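Local coordinates for non-toxic crystal protein (Bacillus thuringiensis, PDB 2D42) that is of unknown natural activity and non-toxic as far as is known, but shares its long beta-strand architecture with the beta-pore-forming toxins, at residues D51-I56 with T157-A162; Q136-S141 with L234-D239; I56-R61 with N79-R84. All blocks are in the same frame, centred on the assembly; numbering follows the deposited sequence.

Interaction 1 (D51-I56 with T157-A162)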
loop_
_atom_site.group_PDB
_atom_site.type_symbol
_atom_site.label_atom_id
_atom_site.label_comp_id
_atom_site.label_asym_id
_atom_site.label_seq_id
_atom_site.Cartn_x
_atom_site.Cartn_y
_atom_site.Cartn_z
ATOM N N ASP A 51 18.375 -3.370 -3.106
ATOM C CA ASP A 51 18.351 -3.374 -4.569
ATOM C C ASP A 51 19.203 -2.257 -5.161
ATOM O O ASP A 51 19.350 -1.195 -4.563
ATOM C CB ASP A 51 16.921 -3.194 -5.111
ATOM C CG ASP A 51 15.970 -4.277 -4.654
ATOM O OD1 ASP A 51 15.126 -4.693 -5.476
ATOM O OD2 ASP A 51 16.044 -4.700 -3.482
ATOM N N PRO A 52 19.768 -2.486 -6.355
ATOM C CA PRO A 52 20.600 -1.484 -7.024
ATOM C C PRO A 52 19.699 -0.381 -7.571
ATOM O O PRO A 52 18.506 -0.590 -7.760
ATOM C CB PRO A 52 21.263 -2.283 -8.143
ATOM C CG PRO A 52 20.194 -3.252 -8.519
ATOM C CD PRO A 52 19.694 -3.721 -7.157
ATOM N N VAL A 53 20.263 0.791 -7.820
ATOM C CA VAL A 53 19.484 1.891 -8.362
ATOM C C VAL A 53 19.853 2.031 -9.826
ATOM O O VAL A 53 20.895 1.525 -10.250
ATOM C CB VAL A 53 19.804 3.224 -7.647
ATOM C CG1 VAL A 53 19.545 3.084 -6.154
ATOM C CG2 VAL A 53 21.247 3.629 -7.909
ATOM N N ASN A 54 18.983 2.677 -10.600
ATOM C CA ASN A 54 19.246 2.919 -12.011
ATOM C C ASN A 54 19.407 4.420 -12.168
ATOM O O ASN A 54 18.705 5.189 -11.516
ATOM C CB ASN A 54 18.083 2.470 -12.904
ATOM C CG ASN A 54 17.952 0.963 -12.992
ATOM O OD1 ASN A 54 18.921 0.230 -12.820
ATOM N ND2 ASN A 54 16.751 0.498 -13.293
ATOM N N HIS A 55 20.334 4.824 -13.021
ATOM C CA HIS A 55 20.583 6.234 -13.286
ATOM C C HIS A 55 19.901 6.570 -14.603
ATOM O O HIS A 55 20.355 6.165 -15.671
ATOM C CB HIS A 55 22.087 6.497 -13.376
ATOM C CG HIS A 55 22.717 6.872 -12.070
ATOM N ND1 HIS A 55 22.443 6.211 -10.891
ATOM C CD2 HIS A 55 23.605 7.846 -11.757
ATOM C CE1 HIS A 55 23.132 6.764 -9.909
ATOM N NE2 HIS A 55 23.846 7.758 -10.408
ATOM N N ILE A 56 18.798 7.301 -14.503
ATOM C CA ILE A 56 17.994 7.693 -15.650
ATOM C C ILE A 56 18.284 9.117 -16.128
ATOM O O ILE A 56 18.208 10.069 -15.350
ATOM C CB ILE A 56 16.497 7.611 -15.298
ATOM C CG1 ILE A 56 16.160 6.198 -14.826
ATOM C CG2 ILE A 56 15.645 8.001 -16.498
ATOM C CD1 ILE A 56 14.755 6.060 -14.301
ATOM N N THR A 157 20.088 13.897 -14.448
ATOM C CA THR A 157 19.943 12.485 -14.116
ATOM C C THR A 157 19.114 12.212 -12.872
ATOM O O THR A 157 19.226 12.917 -11.864
ATOM C CB THR A 157 21.330 11.841 -13.902
ATOM O OG1 THR A 157 22.073 11.925 -15.118
ATOM C CG2 THR A 157 21.201 10.381 -13.483
ATOM N N LEU A 158 18.280 11.182 -12.955
ATOM C CA LEU A 158 17.460 10.776 -11.829
ATOM C C LEU A 158 17.943 9.430 -11.325
ATOM O O LEU A 158 18.127 8.488 -12.103
ATOM C CB LEU A 158 15.987 10.641 -12.220
ATOM C CG LEU A 158 15.099 9.971 -11.157
ATOM C CD1 LEU A 158 14.996 10.867 -9.931
ATOM C CD2 LEU A 158 13.713 9.694 -11.720
ATOM N N GLU A 159 18.160 9.343 -10.020
ATOM C CA GLU A 159 18.566 8.090 -9.417
ATOM C C GLU A 159 17.255 7.441 -8.975
ATOM O O GLU A 159 16.580 7.941 -8.071
ATOM C CB GLU A 159 19.465 8.350 -8.220
ATOM C CG GLU A 159 20.031 7.111 -7.596
ATOM C CD GLU A 159 21.121 7.447 -6.606
ATOM O OE1 GLU A 159 20.798 7.720 -5.430
ATOM O OE2 GLU A 159 22.302 7.463 -7.019
ATOM N N GLN A 160 16.892 6.345 -9.634
ATOM C CA GLN A 160 15.658 5.638 -9.339
ATOM C C GLN A 160 15.877 4.342 -8.577
ATOM O O GLN A 160 16.612 3.461 -9.027
ATOM C CB GLN A 160 14.904 5.327 -10.633
ATOM C CG GLN A 160 13.535 4.696 -10.404
ATOM C CD GLN A 160 12.820 4.375 -11.698
ATOM O OE1 GLN A 160 13.344 3.643 -12.535
ATOM N NE2 GLN A 160 11.612 4.920 -11.871
ATOM N N GLY A 161 15.230 4.239 -7.418
ATOM C CA GLY A 161 15.335 3.043 -6.603
ATOM C C GLY A 161 14.232 2.060 -6.950
ATOM O O GLY A 161 13.230 2.422 -7.570
ATOM N N ALA A 162 14.417 0.807 -6.557
ATOM C CA ALA A 162 13.427 -0.226 -6.818
ATOM C C ALA A 162 13.393 -1.101 -5.582
ATOM O O ALA A 162 14.390 -1.201 -4.867
ATOM C CB ALA A 162 13.822 -1.050 -8.050
HETATM O O HOH W 1 16.975 0.511 -5.304
#

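Interaction 2 (Q136-S141 with L234-D239)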
loop_
_atom_site.group_PDB
_atom_site.type_symbol
_atom_site.label_atom_id
_atom_site.label_comp_id
_atom_site.label_asym_id
_atom_site.label_seq_id
_atom_site.Cartn_x
_atom_site.Cartn_y
_atom_site.Cartn_z
ATOM N N GLN A 136 6.352 12.477 -9.478
ATOM C CA GLN A 136 7.291 13.302 -8.735
ATOM C C GLN A 136 7.699 14.438 -9.657
ATOM O O GLN A 136 8.010 14.207 -10.824
ATOM C CB GLN A 136 8.512 12.472 -8.333
ATOM C CG GLN A 136 8.210 11.416 -7.282
ATOM C CD GLN A 136 9.417 10.561 -6.944
ATOM O OE1 GLN A 136 9.758 9.630 -7.678
ATOM N NE2 GLN A 136 10.077 10.880 -5.828
ATOM N N ASP A 137 7.678 15.666 -9.151
ATOM C CA ASP A 137 8.057 16.825 -9.961
ATOM C C ASP A 137 9.483 17.269 -9.642
ATOM O O ASP A 137 9.705 18.064 -8.735
ATOM C CB ASP A 137 7.102 18.000 -9.709
ATOM C CG ASP A 137 5.667 17.686 -10.093
ATOM O OD1 ASP A 137 5.404 17.412 -11.279
ATOM O OD2 ASP A 137 4.794 17.719 -9.204
ATOM N N PHE A 138 10.447 16.765 -10.398
ATOM C CA PHE A 138 11.835 17.124 -10.164
ATOM C C PHE A 138 12.189 18.435 -10.849
ATOM O O PHE A 138 12.055 18.578 -12.065
ATOM C CB PHE A 138 12.756 16.000 -10.647
ATOM C CG PHE A 138 12.548 14.700 -9.924
ATOM C CD1 PHE A 138 12.916 14.569 -8.591
ATOM C CD2 PHE A 138 11.956 13.615 -10.569
ATOM C CE1 PHE A 138 12.695 13.376 -7.900
ATOM C CE2 PHE A 138 11.731 12.417 -9.891
ATOM C CZ PHE A 138 12.102 12.298 -8.552
ATOM N N ARG A 139 12.633 19.397 -10.045
ATOM C CA ARG A 139 13.020 20.708 -10.537
ATOM C C ARG A 139 14.405 21.015 -9.984
ATOM O O ARG A 139 14.626 20.940 -8.774
ATOM C CB ARG A 139 12.035 21.786 -10.061
ATOM C CG ARG A 139 10.584 21.595 -10.502
ATOM C CD ARG A 139 9.758 22.850 -10.185
ATOM N NE ARG A 139 8.335 22.695 -10.487
ATOM C CZ ARG A 139 7.489 21.966 -9.762
ATOM N NH1 ARG A 139 6.212 21.879 -10.111
ATOM N NH2 ARG A 139 7.917 21.328 -8.681
ATOM N N ASP A 140 15.334 21.349 -10.874
ATOM C CA ASP A 140 16.696 21.676 -10.475
ATOM C C ASP A 140 17.310 22.629 -11.481
ATOM O O ASP A 140 16.875 22.705 -12.633
ATOM C CB ASP A 140 17.555 20.406 -10.387
ATOM C CG ASP A 140 17.180 19.530 -9.208
ATOM O OD1 ASP A 140 17.487 19.911 -8.064
ATOM O OD2 ASP A 140 16.567 18.466 -9.421
ATOM N N SER A 141 18.321 23.365 -11.040
ATOM C CA SER A 141 19.000 24.296 -11.922
ATOM C C SER A 141 20.482 24.229 -11.633
ATOM O O SER A 141 20.896 23.719 -10.596
ATOM C CB SER A 141 18.492 25.723 -11.709
ATOM O OG SER A 141 18.946 26.238 -10.470
ATOM N N LEU A 234 14.835 8.894 -6.159
ATOM C CA LEU A 234 15.487 9.172 -4.883
ATOM C C LEU A 234 16.161 10.539 -4.803
ATOM O O LEU A 234 16.065 11.232 -3.784
ATOM C CB LEU A 234 16.519 8.069 -4.584
ATOM C CG LEU A 234 15.913 6.663 -4.439
ATOM C CD1 LEU A 234 17.012 5.623 -4.247
ATOM C CD2 LEU A 234 14.938 6.660 -3.260
ATOM N N GLN A 235 16.872 10.905 -5.864
ATOM C CA GLN A 235 17.554 12.194 -5.929
ATOM C C GLN A 235 17.943 12.472 -7.372
ATOM O O GLN A 235 17.897 11.577 -8.220
ATOM C CB GLN A 235 18.815 12.198 -5.060
ATOM C CG GLN A 235 19.958 11.369 -5.623
ATOM C CD GLN A 235 21.201 11.434 -4.756
ATOM O OE1 GLN A 235 21.706 12.515 -4.459
ATOM N NE2 GLN A 235 21.706 10.269 -4.351
ATOM N N THR A 236 18.347 13.707 -7.648
ATOM C CA THR A 236 18.738 14.081 -8.998
ATOM C C THR A 236 20.136 14.664 -9.032
ATOM O O THR A 236 20.656 15.131 -8.016
ATOM C CB THR A 236 17.786 15.122 -9.585
ATOM O OG1 THR A 236 17.751 16.265 -8.722
ATOM C CG2 THR A 236 16.389 14.547 -9.724
ATOM N N PHE A 237 20.747 14.623 -10.211
ATOM C CA PHE A 237 22.081 15.165 -10.394
ATOM C C PHE A 237 22.134 15.934 -11.704
ATOM O O PHE A 237 21.509 15.536 -12.693
ATOM C CB PHE A 237 23.147 14.059 -10.496
ATOM C CG PHE A 237 23.180 13.101 -9.336
ATOM C CD1 PHE A 237 22.473 11.902 -9.387
ATOM C CD2 PHE A 237 23.962 13.374 -8.210
ATOM C CE1 PHE A 237 22.545 10.983 -8.336
ATOM C CE2 PHE A 237 24.043 12.466 -7.155
ATOM C CZ PHE A 237 23.334 11.269 -7.219
ATOM N N ILE A 238 22.873 17.034 -11.712
ATOM C CA ILE A 238 23.069 17.773 -12.944
ATOM C C ILE A 238 24.573 17.746 -13.157
ATOM O O ILE A 238 25.330 18.220 -12.319
ATOM C CB ILE A 238 22.605 19.237 -12.869
ATOM C CG1 ILE A 238 21.077 19.305 -12.749
ATOM C CG2 ILE A 238 23.068 19.973 -14.124
ATOM C CD1 ILE A 238 20.511 20.721 -12.658
ATOM N N ASP A 239 25.008 17.147 -14.257
ATOM C CA ASP A 239 26.425 17.087 -14.566
ATOM C C ASP A 239 26.679 17.888 -15.834
ATOM O O ASP A 239 26.000 17.717 -16.843
ATOM C CB ASP A 239 26.874 15.638 -14.742
ATOM C CG ASP A 239 26.747 14.838 -13.456
ATOM O OD1 ASP A 239 27.513 15.103 -12.503
ATOM O OD2 ASP A 239 25.873 13.957 -13.395
#

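Interaction 3 (I56-R61 with N79-R84)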
loop_
_atom_site.group_PDB
_atom_site.type_symbol
_atom_site.label_atom_id
_atom_site.label_comp_id
_atom_site.label_asym_id
_atom_site.label_seq_id
_atom_site.Cartn_x
_atom_site.Cartn_y
_atom_site.Cartn_z
ATOM N N ILE A 56 18.798 7.301 -14.503
ATOM C CA ILE A 56 17.994 7.693 -15.650
ATOM C C ILE A 56 18.284 9.117 -16.128
ATOM O O ILE A 56 18.208 10.069 -15.350
ATOM C CB ILE A 56 16.497 7.611 -15.298
ATOM C CG1 ILE A 56 16.160 6.198 -14.826
ATOM C CG2 ILE A 56 15.645 8.001 -16.498
ATOM C CD1 ILE A 56 14.755 6.060 -14.301
ATOM N N VAL A 57 18.617 9.255 -17.407
ATOM C CA VAL A 57 18.870 10.571 -17.977
ATOM C C VAL A 57 17.514 11.192 -18.300
ATOM O O VAL A 57 16.843 10.786 -19.250
ATOM C CB VAL A 57 19.712 10.476 -19.259
ATOM C CG1 VAL A 57 19.805 11.851 -19.938
ATOM C CG2 VAL A 57 21.105 9.972 -18.912
ATOM N N LEU A 58 17.104 12.158 -17.485
ATOM C CA LEU A 58 15.823 12.837 -17.663
ATOM C C LEU A 58 15.865 13.879 -18.770
ATOM O O LEU A 58 14.873 14.091 -19.472
ATOM C CB LEU A 58 15.408 13.526 -16.353
ATOM C CG LEU A 58 15.084 12.651 -15.134
ATOM C CD1 LEU A 58 14.836 13.535 -13.917
ATOM C CD2 LEU A 58 13.864 11.792 -15.429
ATOM N N ASP A 59 17.017 14.526 -18.939
ATOM C CA ASP A 59 17.134 15.573 -19.950
ATOM C C ASP A 59 18.608 15.876 -20.216
ATOM O O ASP A 59 19.485 15.508 -19.437
ATOM C CB ASP A 59 16.447 16.842 -19.421
ATOM C CG ASP A 59 15.832 17.701 -20.515
ATOM O OD1 ASP A 59 16.229 17.602 -21.702
ATOM O OD2 ASP A 59 14.942 18.508 -20.156
ATOM N N ARG A 60 18.863 16.564 -21.319
ATOM C CA ARG A 60 20.213 16.959 -21.704
ATOM C C ARG A 60 20.064 18.218 -22.533
ATOM O O ARG A 60 19.319 18.227 -23.502
ATOM C CB ARG A 60 20.890 15.872 -22.555
ATOM C CG ARG A 60 22.217 16.333 -23.167
ATOM C CD ARG A 60 22.820 15.321 -24.159
ATOM N NE ARG A 60 22.766 15.802 -25.543
ATOM C CZ ARG A 60 23.828 15.967 -26.329
ATOM N NH1 ARG A 60 25.048 15.694 -25.878
ATOM N NH2 ARG A 60 23.672 16.406 -27.574
ATOM N N ARG A 61 20.758 19.283 -22.150
ATOM C CA ARG A 61 20.688 20.542 -22.894
ATOM C C ARG A 61 22.077 21.090 -23.135
ATOM O O ARG A 61 23.030 20.734 -22.440
ATOM C CB ARG A 61 19.854 21.582 -22.137
ATOM C CG ARG A 61 18.392 21.247 -22.081
ATOM C CD ARG A 61 17.808 21.234 -23.487
ATOM N NE ARG A 61 16.663 20.347 -23.578
ATOM C CZ ARG A 61 16.145 19.910 -24.723
ATOM N NH1 ARG A 61 16.667 20.281 -25.885
ATOM N NH2 ARG A 61 15.104 19.092 -24.703
ATOM N N ASN A 79 11.192 18.144 -14.691
ATOM C CA ASN A 79 10.730 16.920 -15.304
ATOM C C ASN A 79 9.830 16.144 -14.342
ATOM O O ASN A 79 10.206 15.858 -13.206
ATOM C CB ASN A 79 11.952 16.107 -15.752
ATOM C CG ASN A 79 12.864 16.903 -16.709
ATOM O OD1 ASN A 79 12.609 16.996 -17.913
ATOM N ND2 ASN A 79 13.915 17.499 -16.160
ATOM N N ALA A 80 8.621 15.838 -14.798
ATOM C CA ALA A 80 7.658 15.105 -13.987
ATOM C C ALA A 80 7.773 13.622 -14.297
ATOM O O ALA A 80 7.264 13.157 -15.311
ATOM C CB ALA A 80 6.239 15.603 -14.278
ATOM N N TYR A 81 8.446 12.888 -13.415
ATOM C CA TYR A 81 8.659 11.455 -13.581
ATOM C C TYR A 81 7.630 10.633 -12.815
ATOM O O TYR A 81 7.326 10.913 -11.658
ATOM C CB TYR A 81 10.058 11.071 -13.093
ATOM C CG TYR A 81 10.576 9.790 -13.703
ATOM C CD1 TYR A 81 10.965 9.747 -15.047
ATOM C CD2 TYR A 81 10.650 8.615 -12.954
ATOM C CE1 TYR A 81 11.416 8.559 -15.634
ATOM C CE2 TYR A 81 11.097 7.422 -13.527
ATOM C CZ TYR A 81 11.477 7.400 -14.869
ATOM O OH TYR A 81 11.904 6.225 -15.451
ATOM N N THR A 82 7.121 9.596 -13.464
ATOM C CA THR A 82 6.123 8.730 -12.863
ATOM C C THR A 82 6.687 7.375 -12.491
ATOM O O THR A 82 7.184 6.652 -13.349
ATOM C CB THR A 82 4.952 8.492 -13.818
ATOM O OG1 THR A 82 4.294 9.735 -14.078
ATOM C CG2 THR A 82 3.962 7.507 -13.210
ATOM N N SER A 83 6.608 7.037 -11.210
ATOM C CA SER A 83 7.089 5.746 -10.734
ATOM C C SER A 83 5.885 4.964 -10.209
ATOM O O SER A 83 4.960 5.539 -9.637
ATOM C CB SER A 83 8.127 5.933 -9.624
ATOM O OG SER A 83 9.287 6.591 -10.113
ATOM N N ARG A 84 5.901 3.653 -10.410
ATOM C CA ARG A 84 4.798 2.809 -9.982
ATOM C C ARG A 84 5.124 1.882 -8.830
ATOM O O ARG A 84 6.258 1.430 -8.679
ATOM C CB ARG A 84 4.303 1.967 -11.160
ATOM C CG ARG A 84 3.259 0.929 -10.784
ATOM C CD ARG A 84 2.605 0.329 -12.017
ATOM N NE ARG A 84 2.020 1.361 -12.872
ATOM C CZ ARG A 84 1.286 1.112 -13.954
ATOM N NH1 ARG A 84 1.040 -0.138 -14.320
ATOM N NH2 ARG A 84 0.803 2.116 -14.675
#

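Interaction 1 (D51-I56 with T157-A162)
I56 O receives one N-H bond and one weaker CA-H...O contact from the partner strand. L158 N bonds to it at 2.6 Å with a nearly straight N-H (170°), and T157 CA makes the weaker approach at 3.2 Å. L158 N lies in the carbonyl plane of I56. The return bond, I56 N to L158 O, closes the antiparallel hydrogen-bonded pair; the next such pair is N54 with Q160, and H55 faces E159 in the non-hydrogen-bonded site between them. On the N-terminal side of N54 the chain is loop. There water 1 accepts from A162 N at 2.9 Å and lies 3.0 Å from D51 O, bridging the two segments where direct pairing has stopped.

On one face E159 reaches out with CG anti to its backbone N (chi1 -175°) and lies alongside the H55 ring. Its OE2 comes 3.1 Å from H55 CE1, while OE1 is held by Q235 of the next strand. V53 covers the aliphatic part, CG2 meeting E159 CG at 3.7 Å. The opposite face carries I56 across Q160: CD1 of I56 lies 3.3 Å from OE1 of Q160, whose NE2 turns to S83 in a weak bond.

The ladder thus rests on backbone bonds; E159 OE2 meets a ring carbon, so any favourable effect on a charged H55 would be modest at most.

Interaction 2 (Q136-S141 with L234-D239)
T236 gives its hydroxyl to D140: OG1 donates to OD2 over 2.6 Å, reaching that oxygen from above the carboxylate plane, 52° out of it. The two side chains approach from opposite directions and close the gap between strands that exchange no backbone bond here. T236 can serve two neighbours at once because its OG1 sits between the backbone N and the carbonyl carbon (chi1 57°), while CG2 branches off to F138. There the methyl touches the ring, with CG2 3.7 Å from CD1 of F138. On the far side of the hydrogen bond, I238 extends its CD1 to the D140 backbone end of the side chain, 3.7 Å from CB, and the same methyl rests equally close to the carbonyl carbon of S141. The carboxylate is thus bonded by the hydroxyl while the I238 methyl packs on CB.

Moving outward, Y156 of strand 150-185 gives D140 OD2 a second hydrogen-bonding partner, and its side chain also touches F138, T236 and I238. L158 and Y81 pack on F138 as well. Backbone bonds from F138 to N79 and from D140 to F77 seat this strand against 71-94, whereas L234 and Q235 are tied to E159 in strand 150-185.

The segment axes approach to 8.1 Å and cross at -31°, too far apart for a ladder. Side chains meeting face to face at such an angle are characteristic of aligned beta-sandwich packing, in keeping with the long-stranded domains of the aerolysin and epsilon-toxin group.

Interaction 3 (I56-R61 with N79-R84)
L58 and D59 follow one another in the chain, yet both send their side chains toward 79-84, where L58 lies against Y81 and D59 against N79. The cause is a classic beta bulge: both residues face Y156 on the neighbouring strand, and the backbone of L58 is turned to psi -33°, away from the extended shape. The step brings a leucine and an acid to the same face.

Y81 receives most of the apolar contact. Its CG is anti to the backbone N (chi1 -157°), which carries the ring across the gap toward 56-61. CD2 of L58 approaches obliquely and comes 3.6 Å from CD1 of Y81. I56 runs at about a right angle to the tyrosine and meets its other end, CD1 standing 3.6 Å from CZ. Q160 and L158 add further contacts to the ring, and F138 packs on Y81 CB.

The two strands run antiparallel, their axes 8.6 Å apart at closest, and share no hydrogen bond. Instead 56-61 pairs with strand 150-185 and 79-84 with strand 129-146, so the side chains meet between two layers of a beta sandwich, consistent with membership of the epsilon-toxin/aerolysin group.

The polar end is different. The D59 carboxylate and the N79 amide are 77° apart in plane, and D59 OD2 comes no nearer than 3.6 Å to N79 OD1, two acceptors side by side. The other carboxylate oxygen is held within its own strand: R60 N donates to D59 OD1 at 2.9 Å on the anti side, and R61 NE adds a weak salt-bridge contact at 3.4 Å to that same OD1. Further out, R61 and D59 both touch F77, while N79 leans on Y156.

Overall arrangement
Strand 150-185 joins the three contacts. Interaction 1 is an in-sheet pairing of that strand with 54-65 and is the most buried of the set, with backbone bonds doing the holding. Interactions 2 and 3 are surface contacts between strands that do not pair in them, so side chains make the approach: a threonine-aspartate bond flanked by methyls in one, a tyrosine ring with two aliphatic side chains on one side of it in the other. I56 belongs to both interaction 1 and interaction 3. L158 packs on Y81, T157 and E159 bond to F237 and L234, and F138 bonds to N79, so the three form one continuous block of the elongated sandwich.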